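Local coordinates for protein 4-hydroxy-tetrahydrodipicolinate synthase (Aquifex aeolicus, PDB 2EHH) that probably catalyses the condensation of aspartate-beta-semialdehyde with pyruvate to 4-hydroxy-tetrahydrodipicolinate, a step of lysine biosynthesis, at residues A[58-61]-A[62-66]; A[117-120]-A[121-125]; A[141-144]-A[145-148]. One frame throughout, in Å; residues are numbered along the deposited sequence.

Interaction 1: A[58-61]-A[62-66]; sequences VIEF and AVKRA
The carbonyl oxygen of Val58 takes the N-H of Ala62 at 2.8 Å from O to N, the shortest of four helical bonds that tie 58-61 to 62-66. All nine residues belong to helix 52-66, the alpha part of the beta-alpha-beta unit between strands 37-40 and 71-75 of a TIM barrel. The same i to i+4 bond recurs at each of the next three residues: Val63 N to Ile59 O, Lys64 N to Glu60 O, and Arg65 N to Phe61 O. On the inner side Val58 and Ala62 lean on Val40, while Ala62, Val63 and Ala66 meet Val72.

Phe61 and Arg65, one turn apart, meet through their side chains. With its CG anti to the backbone N (chi1 176°), Phe61 swings its ring forward along the helix so that one face of it meets the arginine chain. Arg65 CG sits over that face in a CH-pi contact, 3.5 Å from the Phe61 ring centroid and nearer the CZ rim. The arginine then folds at chi2 and chi3, and its guanidinium stands 73° from the ring plane, with Phe61 CZ at its edge, 3.7 Å from Arg65 NH1. Tyr20 meets the same ring edge-to-face, and Glu28 makes a long, weak ion pair with the guanidinium. Without the ring, as with an alanine here, Arg65 CG is likely to lose its aromatic face and the guanidinium a contact that limits its swing.

On the outer side Glu60 and Lys64 run side by side and join in a salt bridge, long at 3.5 Å from Glu60 OE2 to Lys64 NZ and with the placing of the lysine end uncertain. The lysine bends at chi4, which turns NZ back over the glutamate chain, leaving Lys64 NZ only 3.1 Å from Glu60 CG.

Interaction 2: A[117-120]-A[121-125]; sequences HFKT and VAQEV
Residues 117-125 run through the last turns of helix 111-124, where Val121 N, Ala122 N and Gln123 N bond to the carbonyls of His117, Phe118 and Lys119, before Glu124 N makes a bent, weak bond to Thr120 O (133° at the hydrogen) and Val125 leaves helical geometry. Val125 N still reaches Val121 O, and Asn156 ND2 takes up the carbonyls of Ala122 and Val125 as the helix ends.

Lys119 and Gln123, one turn apart, make the main side-chain contact. Lys119 CG lies anti to its own N (chi1 -172°), its chain stays extended to CE, then bends at chi4 to carry NZ across to the Gln123 amide. Lys119 NZ is 2.7 Å from Gln123 OE1, but it comes from above the carbonyl plane, with a C=O...N angle of 86°, well away from a lone pair. It is equally close, 2.7 Å, to Gln123 NE2, which is also a donor.

The helix is the alpha part of the beta-alpha-beta unit between strands 98-102 and 129-133 of the TIM barrel. Its inner face is apolar: Phe118 packs on Ile131 and Val121 on Ile129, both of strand 129-133. His117 ND1 bonds to Thr81, Thr120 OG1 to Glu116 O; His117 also packs on Pro269 and Thr120 on Leu268 of the second subunit.

The modelled placing of ammonium against amide is doubtful and the OE1 bond poorly oriented; the chemistry suggests a loose surface pairing.

Interaction 3: A[141-144]-A[145-148]; sequences EISV and DTMF
Ile142 and Met147 bring their side chains together at about a right angle, with Ile142 CG2 4.0 Å from Met147 CG. Ile142 stands just before the N-cap and Met147 five residues on, the positions of a hydrophobic staple across the start of helix 144-153. Met147 CG, anti to its own carbonyl carbon (chi1 -66°), also skirts Ser143 O at 3.3 Å, the same oxygen that accepts the Met147 N-H. Val144, the first helical residue, is joined to the next turn mainly through its backbone: its O takes Phe148 N at 2.7 Å. Its side chain packs on Arg169 and Arg176 of helix 167-177.

Between the staple residues Ser143 is the N-cap, its OG accepting from Thr146 N at 3.0 Å, so the first turn is secured by a polar and an apolar link together. Ile142 CG1 adds a touch on Thr146 CG2 at 3.7 Å.

Gln111 OE1, at the start of helix 111-124, accepts the Ser143 N-H and is also hydrogen-bonded to Thr146 OG1, while Ile142 packs on Leu114 of that helix. On the other flank Met147 reaches Ile173 of helix 167-177 and, inward, Ser160 of strand 157-162.

Along the chain the three contacts follow in series round one TIM barrel: interaction 1 on the helix between strands 37-40 and 71-75, interaction 2 on the helix between 98-102 and 129-133, and interaction 3 where helix 144-153 starts, ahead of strand 157-162. Interactions 1 and 2 have centres about 23 Å apart, and interactions 1 and 3 about 32 Å, without touching. Interactions 2 and 3 are neighbours, their centres about 15 Å apart, and join directly where Phe118 CE2 meets Ile142 CD1 at 3.9 Å. On its Phe118 side this junction packs against Ile131 of strand 129-133, which carries Tyr132, the predicted proton donor/acceptor, placing it in the outer layer not far from the probable active site.

Interaction 1: A[58-61]-A[62-66]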
ATOM      1  N   VAL A  58     -27.333 -25.988  -0.550  1.00 19.47           N
ATOM      2  CA  VAL A  58     -26.655 -25.950   0.741  1.00 19.15           C
ATOM      3  C   VAL A  58     -27.419 -25.081   1.734  1.00 17.54           C
ATOM      4  O   VAL A  58     -27.565 -25.444   2.901  1.00 18.46           O
ATOM      5  CB  VAL A  58     -25.208 -25.422   0.598  1.00 19.09           C
ATOM      6  CG1 VAL A  58     -24.643 -25.038   1.961  1.00 18.96           C
ATOM      7  CG2 VAL A  58     -24.336 -26.500  -0.036  1.00 20.48           C
ATOM      8  N   ILE A  59     -27.904 -23.934   1.271  1.00 16.95           N
ATOM      9  CA  ILE A  59     -28.654 -23.035   2.133  1.00 17.83           C
ATOM     10  C   ILE A  59     -29.935 -23.731   2.598  1.00 19.76           C
ATOM     11  O   ILE A  59     -30.237 -23.781   3.791  1.00 17.68           O
ATOM     12  CB  ILE A  59     -29.016 -21.730   1.392  1.00 18.62           C
ATOM     13  CG1 ILE A  59     -27.735 -20.962   1.040  1.00 18.46           C
ATOM     14  CG2 ILE A  59     -29.923 -20.862   2.262  1.00 18.43           C
ATOM     15  CD1 ILE A  59     -27.959 -19.780   0.097  1.00 17.43           C
ATOM     16  N   GLU A  60     -30.679 -24.279   1.647  1.00 21.51           N
ATOM     17  CA  GLU A  60     -31.920 -24.974   1.958  1.00 23.45           C
ATOM     18  C   GLU A  60     -31.658 -26.127   2.929  1.00 23.31           C
ATOM     19  O   GLU A  60     -32.409 -26.339   3.885  1.00 23.21           O
ATOM     20  CB  GLU A  60     -32.548 -25.477   0.661  1.00 26.64           C
ATOM     21  CG  GLU A  60     -33.841 -26.235   0.827  1.00 32.02           C
ATOM     22  CD  GLU A  60     -34.511 -26.507  -0.505  1.00 35.84           C
ATOM     23  OE1 GLU A  60     -33.830 -27.024  -1.418  1.00 39.05           O
ATOM     24  OE2 GLU A  60     -35.716 -26.204  -0.635  1.00 37.81           O
ATOM     25  N   PHE A  61     -30.573 -26.858   2.691  1.00 22.50           N
ATOM     26  CA  PHE A  61     -30.191 -27.986   3.541  1.00 21.72           C
ATOM     27  C   PHE A  61     -29.834 -27.547   4.965  1.00 21.62           C
ATOM     28  O   PHE A  61     -30.256 -28.164   5.944  1.00 20.78           O
ATOM     29  CB  PHE A  61     -28.990 -28.714   2.931  1.00 22.12           C
ATOM     30  CG  PHE A  61     -28.457 -29.830   3.783  1.00 22.84           C
ATOM     31  CD1 PHE A  61     -29.085 -31.070   3.801  1.00 23.66           C
ATOM     32  CD2 PHE A  61     -27.336 -29.638   4.583  1.00 23.69           C
ATOM     33  CE1 PHE A  61     -28.600 -32.104   4.602  1.00 23.52           C
ATOM     34  CE2 PHE A  61     -26.845 -30.665   5.386  1.00 23.13           C
ATOM     35  CZ  PHE A  61     -27.477 -31.900   5.395  1.00 23.80           C
ATOM     36  N   ALA A  62     -29.039 -26.487   5.076  1.00 20.40           N
ATOM     37  CA  ALA A  62     -28.619 -25.985   6.380  1.00 19.44           C
ATOM     38  C   ALA A  62     -29.813 -25.530   7.210  1.00 19.63           C
ATOM     39  O   ALA A  62     -29.880 -25.801   8.405  1.00 18.75           O
ATOM     40  CB  ALA A  62     -27.632 -24.830   6.209  1.00 17.90           C
ATOM     41  N   VAL A  63     -30.749 -24.831   6.576  1.00 19.73           N
ATOM     42  CA  VAL A  63     -31.929 -24.352   7.282  1.00 21.43           C
ATOM     43  C   VAL A  63     -32.720 -25.535   7.832  1.00 22.18           C
ATOM     44  O   VAL A  63     -33.133 -25.528   8.994  1.00 22.05           O
ATOM     45  CB  VAL A  63     -32.830 -23.501   6.352  1.00 22.04           C
ATOM     46  CG1 VAL A  63     -34.164 -23.197   7.035  1.00 22.64           C
ATOM     47  CG2 VAL A  63     -32.121 -22.201   5.999  1.00 22.77           C
ATOM     48  N   LYS A  64     -32.916 -26.557   7.002  1.00 22.00           N
ATOM     49  CA  LYS A  64     -33.654 -27.746   7.421  1.00 23.33           C
ATOM     50  C   LYS A  64     -32.961 -28.491   8.556  1.00 23.12           C
ATOM     51  O   LYS A  64     -33.606 -28.902   9.517  1.00 20.20           O
ATOM     52  CB  LYS A  64     -33.846 -28.707   6.243  1.00 26.31           C
ATOM     53  CG  LYS A  64     -34.874 -28.265   5.216  1.00 28.92           C
ATOM     54  CD  LYS A  64     -34.974 -29.285   4.087  1.00 31.85           C
ATOM     55  CE  LYS A  64     -36.141 -28.988   3.153  1.00 34.93           C
ATOM     56  NZ  LYS A  64     -36.056 -27.635   2.537  1.00 38.27           N
ATOM     57  N   ARG A  65     -31.648 -28.672   8.452  1.00 22.06           N
ATOM     58  CA  ARG A  65     -30.922 -29.388   9.488  1.00 22.83           C
ATOM     59  C   ARG A  65     -30.844 -28.612  10.794  1.00 21.85           C
ATOM     60  O   ARG A  65     -31.168 -29.148  11.855  1.00 20.66           O
ATOM     61  CB  ARG A  65     -29.509 -29.749   9.021  1.00 25.08           C
ATOM     62  CG  ARG A  65     -29.457 -30.653   7.796  1.00 30.27           C
ATOM     63  CD  ARG A  65     -30.507 -31.765   7.836  1.00 35.07           C
ATOM     64  NE  ARG A  65     -30.450 -32.588   9.043  1.00 38.92           N
ATOM     65  CZ  ARG A  65     -29.473 -33.442   9.334  1.00 41.71           C
ATOM     66  NH1 ARG A  65     -28.446 -33.600   8.505  1.00 42.40           N
ATOM     67  NH2 ARG A  65     -29.533 -34.153  10.454  1.00 42.61           N
ATOM     68  N   ALA A  66     -30.412 -27.354  10.726  1.00 19.16           N
ATOM     69  CA  ALA A  66     -30.310 -26.543  11.933  1.00 19.55           C
ATOM     70  C   ALA A  66     -31.690 -26.474  12.585  1.00 20.24           C
ATOM     71  O   ALA A  66     -31.823 -26.646  13.795  1.00 21.81           O
ATOM     72  CB  ALA A  66     -29.817 -25.142  11.592  1.00 17.59           C
TER

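Interaction 2: A[117-120]-A[121-125]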
ATOM      1  N   HIS A 117     -26.468  -1.211  -5.401  1.00 16.45           N
ATOM      2  CA  HIS A 117     -26.367  -2.665  -5.294  1.00 15.65           C
ATOM      3  C   HIS A 117     -27.093  -3.162  -4.044  1.00 15.72           C
ATOM      4  O   HIS A 117     -28.044  -3.945  -4.121  1.00 16.04           O
ATOM      5  CB  HIS A 117     -24.892  -3.080  -5.226  1.00 15.39           C
ATOM      6  CG  HIS A 117     -24.676  -4.550  -5.040  1.00 16.86           C
ATOM      7  ND1 HIS A 117     -24.874  -5.471  -6.050  1.00 14.83           N
ATOM      8  CD2 HIS A 117     -24.254  -5.260  -3.966  1.00 15.99           C
ATOM      9  CE1 HIS A 117     -24.579  -6.680  -5.605  1.00 15.38           C
ATOM     10  NE2 HIS A 117     -24.201  -6.579  -4.341  1.00 15.25           N
ATOM     11  N   PHE A 118     -26.642  -2.693  -2.889  1.00 13.51           N
ATOM     12  CA  PHE A 118     -27.227  -3.101  -1.623  1.00 15.82           C
ATOM     13  C   PHE A 118     -28.664  -2.633  -1.460  1.00 16.54           C
ATOM     14  O   PHE A 118     -29.490  -3.345  -0.888  1.00 16.27           O
ATOM     15  CB  PHE A 118     -26.363  -2.597  -0.468  1.00 13.24           C
ATOM     16  CG  PHE A 118     -25.077  -3.361  -0.305  1.00 13.88           C
ATOM     17  CD1 PHE A 118     -25.069  -4.610   0.311  1.00 13.84           C
ATOM     18  CD2 PHE A 118     -23.882  -2.851  -0.800  1.00 13.00           C
ATOM     19  CE1 PHE A 118     -23.887  -5.348   0.428  1.00 14.24           C
ATOM     20  CE2 PHE A 118     -22.693  -3.577  -0.687  1.00 13.66           C
ATOM     21  CZ  PHE A 118     -22.697  -4.828  -0.072  1.00 14.05           C
ATOM     22  N   LYS A 119     -28.963  -1.444  -1.966  1.00 17.75           N
ATOM     23  CA  LYS A 119     -30.314  -0.906  -1.873  1.00 19.46           C
ATOM     24  C   LYS A 119     -31.261  -1.805  -2.668  1.00 19.70           C
ATOM     25  O   LYS A 119     -32.323  -2.197  -2.182  1.00 20.49           O
ATOM     26  CB  LYS A 119     -30.353   0.516  -2.433  1.00 20.22           C
ATOM     27  CG  LYS A 119     -31.668   1.248  -2.215  1.00 26.21           C
ATOM     28  CD  LYS A 119     -31.669   2.580  -2.953  1.00 30.35           C
ATOM     29  CE  LYS A 119     -32.797   3.490  -2.484  1.00 35.18           C
ATOM     30  NZ  LYS A 119     -34.141   2.872  -2.653  1.00 37.40           N
ATOM     31  N   THR A 120     -30.861  -2.139  -3.891  1.00 19.05           N
ATOM     32  CA  THR A 120     -31.673  -2.991  -4.755  1.00 18.85           C
ATOM     33  C   THR A 120     -31.991  -4.326  -4.095  1.00 18.21           C
ATOM     34  O   THR A 120     -33.150  -4.750  -4.057  1.00 18.90           O
ATOM     35  CB  THR A 120     -30.969  -3.224  -6.111  1.00 17.66           C
ATOM     36  OG1 THR A 120     -30.831  -1.967  -6.783  1.00 16.61           O
ATOM     37  CG2 THR A 120     -31.781  -4.177  -6.995  1.00 18.62           C
ATOM     38  N   VAL A 121     -30.968  -4.988  -3.568  1.00 18.17           N
ATOM     39  CA  VAL A 121     -31.161  -6.270  -2.902  1.00 18.02           C
ATOM     40  C   VAL A 121     -32.049  -6.133  -1.662  1.00 19.14           C
ATOM     41  O   VAL A 121     -32.999  -6.894  -1.487  1.00 20.18           O
ATOM     42  CB  VAL A 121     -29.808  -6.890  -2.477  1.00 18.32           C
ATOM     43  CG1 VAL A 121     -30.044  -8.148  -1.650  1.00 16.88           C
ATOM     44  CG2 VAL A 121     -28.978  -7.223  -3.709  1.00 18.73           C
ATOM     45  N   ALA A 122     -31.743  -5.156  -0.811  1.00 19.41           N
ATOM     46  CA  ALA A 122     -32.507  -4.937   0.420  1.00 20.66           C
ATOM     47  C   ALA A 122     -33.986  -4.618   0.193  1.00 21.79           C
ATOM     48  O   ALA A 122     -34.854  -5.134   0.903  1.00 21.10           O
ATOM     49  CB  ALA A 122     -31.858  -3.815   1.247  1.00 21.01           C
ATOM     50  N   GLN A 123     -34.277  -3.760  -0.781  1.00 22.23           N
ATOM     51  CA  GLN A 123     -35.660  -3.393  -1.059  1.00 24.81           C
ATOM     52  C   GLN A 123     -36.420  -4.514  -1.756  1.00 25.20           C
ATOM     53  O   GLN A 123     -37.648  -4.561  -1.711  1.00 25.27           O
ATOM     54  CB  GLN A 123     -35.721  -2.123  -1.914  1.00 26.91           C
ATOM     55  CG  GLN A 123     -35.114  -0.899  -1.236  1.00 29.87           C
ATOM     56  CD  GLN A 123     -35.478   0.393  -1.935  1.00 31.50           C
ATOM     57  OE1 GLN A 123     -35.373   0.502  -3.158  1.00 33.43           O
ATOM     58  NE2 GLN A 123     -35.900   1.386  -1.161  1.00 33.20           N
ATOM     59  N   GLU A 124     -35.690  -5.420  -2.396  1.00 25.66           N
ATOM     60  CA  GLU A 124     -36.318  -6.535  -3.095  1.00 26.63           C
ATOM     61  C   GLU A 124     -36.662  -7.697  -2.174  1.00 25.82           C
ATOM     62  O   GLU A 124     -37.714  -8.320  -2.321  1.00 25.74           O
ATOM     63  CB  GLU A 124     -35.410  -7.045  -4.214  1.00 29.28           C
ATOM     64  CG  GLU A 124     -35.654  -6.380  -5.543  1.00 33.39           C
ATOM     65  CD  GLU A 124     -37.095  -6.529  -5.988  1.00 37.33           C
ATOM     66  OE1 GLU A 124     -37.556  -7.682  -6.137  1.00 39.27           O
ATOM     67  OE2 GLU A 124     -37.766  -5.493  -6.181  1.00 38.83           O
ATOM     68  N   VAL A 125     -35.779  -7.976  -1.221  1.00 23.84           N
ATOM     69  CA  VAL A 125     -35.975  -9.091  -0.302  1.00 23.47           C
ATOM     70  C   VAL A 125     -36.076  -8.668   1.159  1.00 24.47           C
ATOM     71  O   VAL A 125     -35.146  -8.076   1.716  1.00 23.60           O
ATOM     72  CB  VAL A 125     -34.822 -10.105  -0.435  1.00 23.10           C
ATOM     73  CG1 VAL A 125     -35.182 -11.401   0.264  1.00 23.14           C
ATOM     74  CG2 VAL A 125     -34.516 -10.340  -1.906  1.00 23.40           C
TER

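Interaction 3: A[141-144]-A[145-148]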
ATOM      1  N   GLU A 141     -13.650  -0.773  -1.294  1.00 13.52           N
ATOM      2  CA  GLU A 141     -14.229  -0.672   0.044  1.00 13.25           C
ATOM      3  C   GLU A 141     -15.468   0.209   0.061  1.00 13.62           C
ATOM      4  O   GLU A 141     -15.509   1.261  -0.579  1.00 14.15           O
ATOM      5  CB  GLU A 141     -13.200  -0.129   1.041  1.00 14.40           C
ATOM      6  CG  GLU A 141     -13.770   0.196   2.425  1.00 16.06           C
ATOM      7  CD  GLU A 141     -12.694   0.331   3.489  1.00 18.47           C
ATOM      8  OE1 GLU A 141     -12.556  -0.588   4.328  1.00 18.27           O
ATOM      9  OE2 GLU A 141     -11.976   1.353   3.480  1.00 20.23           O
ATOM     10  N   ILE A 142     -16.489  -0.239   0.784  1.00 13.16           N
ATOM     11  CA  ILE A 142     -17.713   0.533   0.896  1.00 12.11           C
ATOM     12  C   ILE A 142     -17.449   1.568   1.993  1.00 11.91           C
ATOM     13  O   ILE A 142     -17.101   1.217   3.122  1.00 12.59           O
ATOM     14  CB  ILE A 142     -18.905  -0.381   1.255  1.00 12.89           C
ATOM     15  CG1 ILE A 142     -20.206   0.426   1.239  1.00 13.18           C
ATOM     16  CG2 ILE A 142     -18.665  -1.060   2.594  1.00 12.59           C
ATOM     17  CD1 ILE A 142     -21.468  -0.445   1.286  1.00 12.74           C
ATOM     18  N   SER A 143     -17.583   2.844   1.649  1.00 12.49           N
ATOM     19  CA  SER A 143     -17.321   3.918   2.607  1.00 14.36           C
ATOM     20  C   SER A 143     -18.351   3.953   3.724  1.00 13.87           C
ATOM     21  O   SER A 143     -19.460   3.434   3.583  1.00 14.03           O
ATOM     22  CB  SER A 143     -17.322   5.273   1.904  1.00 16.15           C
ATOM     23  OG  SER A 143     -18.651   5.670   1.615  1.00 17.19           O
ATOM     24  N   VAL A 144     -17.990   4.575   4.836  1.00 13.80           N
ATOM     25  CA  VAL A 144     -18.920   4.675   5.948  1.00 14.48           C
ATOM     26  C   VAL A 144     -20.089   5.566   5.516  1.00 14.78           C
ATOM     27  O   VAL A 144     -21.231   5.347   5.923  1.00 15.89           O
ATOM     28  CB  VAL A 144     -18.221   5.242   7.204  1.00 14.17           C
ATOM     29  CG1 VAL A 144     -19.215   5.350   8.357  1.00 13.80           C
ATOM     30  CG2 VAL A 144     -17.061   4.318   7.601  1.00 13.86           C
ATOM     31  N   ASP A 145     -19.805   6.562   4.679  1.00 15.52           N
ATOM     32  CA  ASP A 145     -20.861   7.440   4.172  1.00 16.38           C
ATOM     33  C   ASP A 145     -21.918   6.580   3.479  1.00 15.98           C
ATOM     34  O   ASP A 145     -23.111   6.731   3.720  1.00 17.87           O
ATOM     35  CB  ASP A 145     -20.310   8.443   3.148  1.00 19.31           C
ATOM     36  CG  ASP A 145     -19.650   9.653   3.792  1.00 22.53           C
ATOM     37  OD1 ASP A 145     -19.758   9.818   5.022  1.00 23.29           O
ATOM     38  OD2 ASP A 145     -19.030  10.451   3.055  1.00 24.05           O
ATOM     39  N   THR A 146     -21.471   5.675   2.613  1.00 16.08           N
ATOM     40  CA  THR A 146     -22.384   4.805   1.881  1.00 14.95           C
ATOM     41  C   THR A 146     -23.135   3.881   2.839  1.00 14.83           C
ATOM     42  O   THR A 146     -24.346   3.708   2.713  1.00 15.18           O
ATOM     43  CB  THR A 146     -21.627   3.962   0.831  1.00 13.99           C
ATOM     44  OG1 THR A 146     -21.007   4.837  -0.115  1.00 14.28           O
ATOM     45  CG2 THR A 146     -22.582   3.024   0.091  1.00 15.67           C
ATOM     46  N   MET A 147     -22.418   3.298   3.797  1.00 15.20           N
ATOM     47  CA  MET A 147     -23.042   2.412   4.773  1.00 15.06           C
ATOM     48  C   MET A 147     -24.107   3.173   5.554  1.00 14.99           C
ATOM     49  O   MET A 147     -25.189   2.655   5.813  1.00 15.10           O
ATOM     50  CB  MET A 147     -22.001   1.863   5.747  1.00 16.63           C
ATOM     51  CG  MET A 147     -20.979   0.933   5.108  1.00 17.74           C
ATOM     52  SD  MET A 147     -19.702   0.417   6.267  1.00 21.46           S
ATOM     53  CE  MET A 147     -20.625  -0.699   7.305  1.00 17.00           C
ATOM     54  N   PHE A 148     -23.784   4.402   5.933  1.00 16.48           N
ATOM     55  CA  PHE A 148     -24.709   5.242   6.683  1.00 17.16           C
ATOM     56  C   PHE A 148     -25.995   5.471   5.888  1.00 18.45           C
ATOM     57  O   PHE A 148     -27.104   5.327   6.411  1.00 18.77           O
ATOM     58  CB  PHE A 148     -24.049   6.585   6.985  1.00 20.11           C
ATOM     59  CG  PHE A 148     -24.948   7.559   7.683  1.00 21.56           C
ATOM     60  CD1 PHE A 148     -25.292   7.374   9.016  1.00 22.43           C
ATOM     61  CD2 PHE A 148     -25.454   8.660   7.002  1.00 24.16           C
ATOM     62  CE1 PHE A 148     -26.131   8.279   9.668  1.00 24.39           C
ATOM     63  CE2 PHE A 148     -26.293   9.570   7.639  1.00 25.38           C
ATOM     64  CZ  PHE A 148     -26.632   9.378   8.977  1.00 25.01           C
TER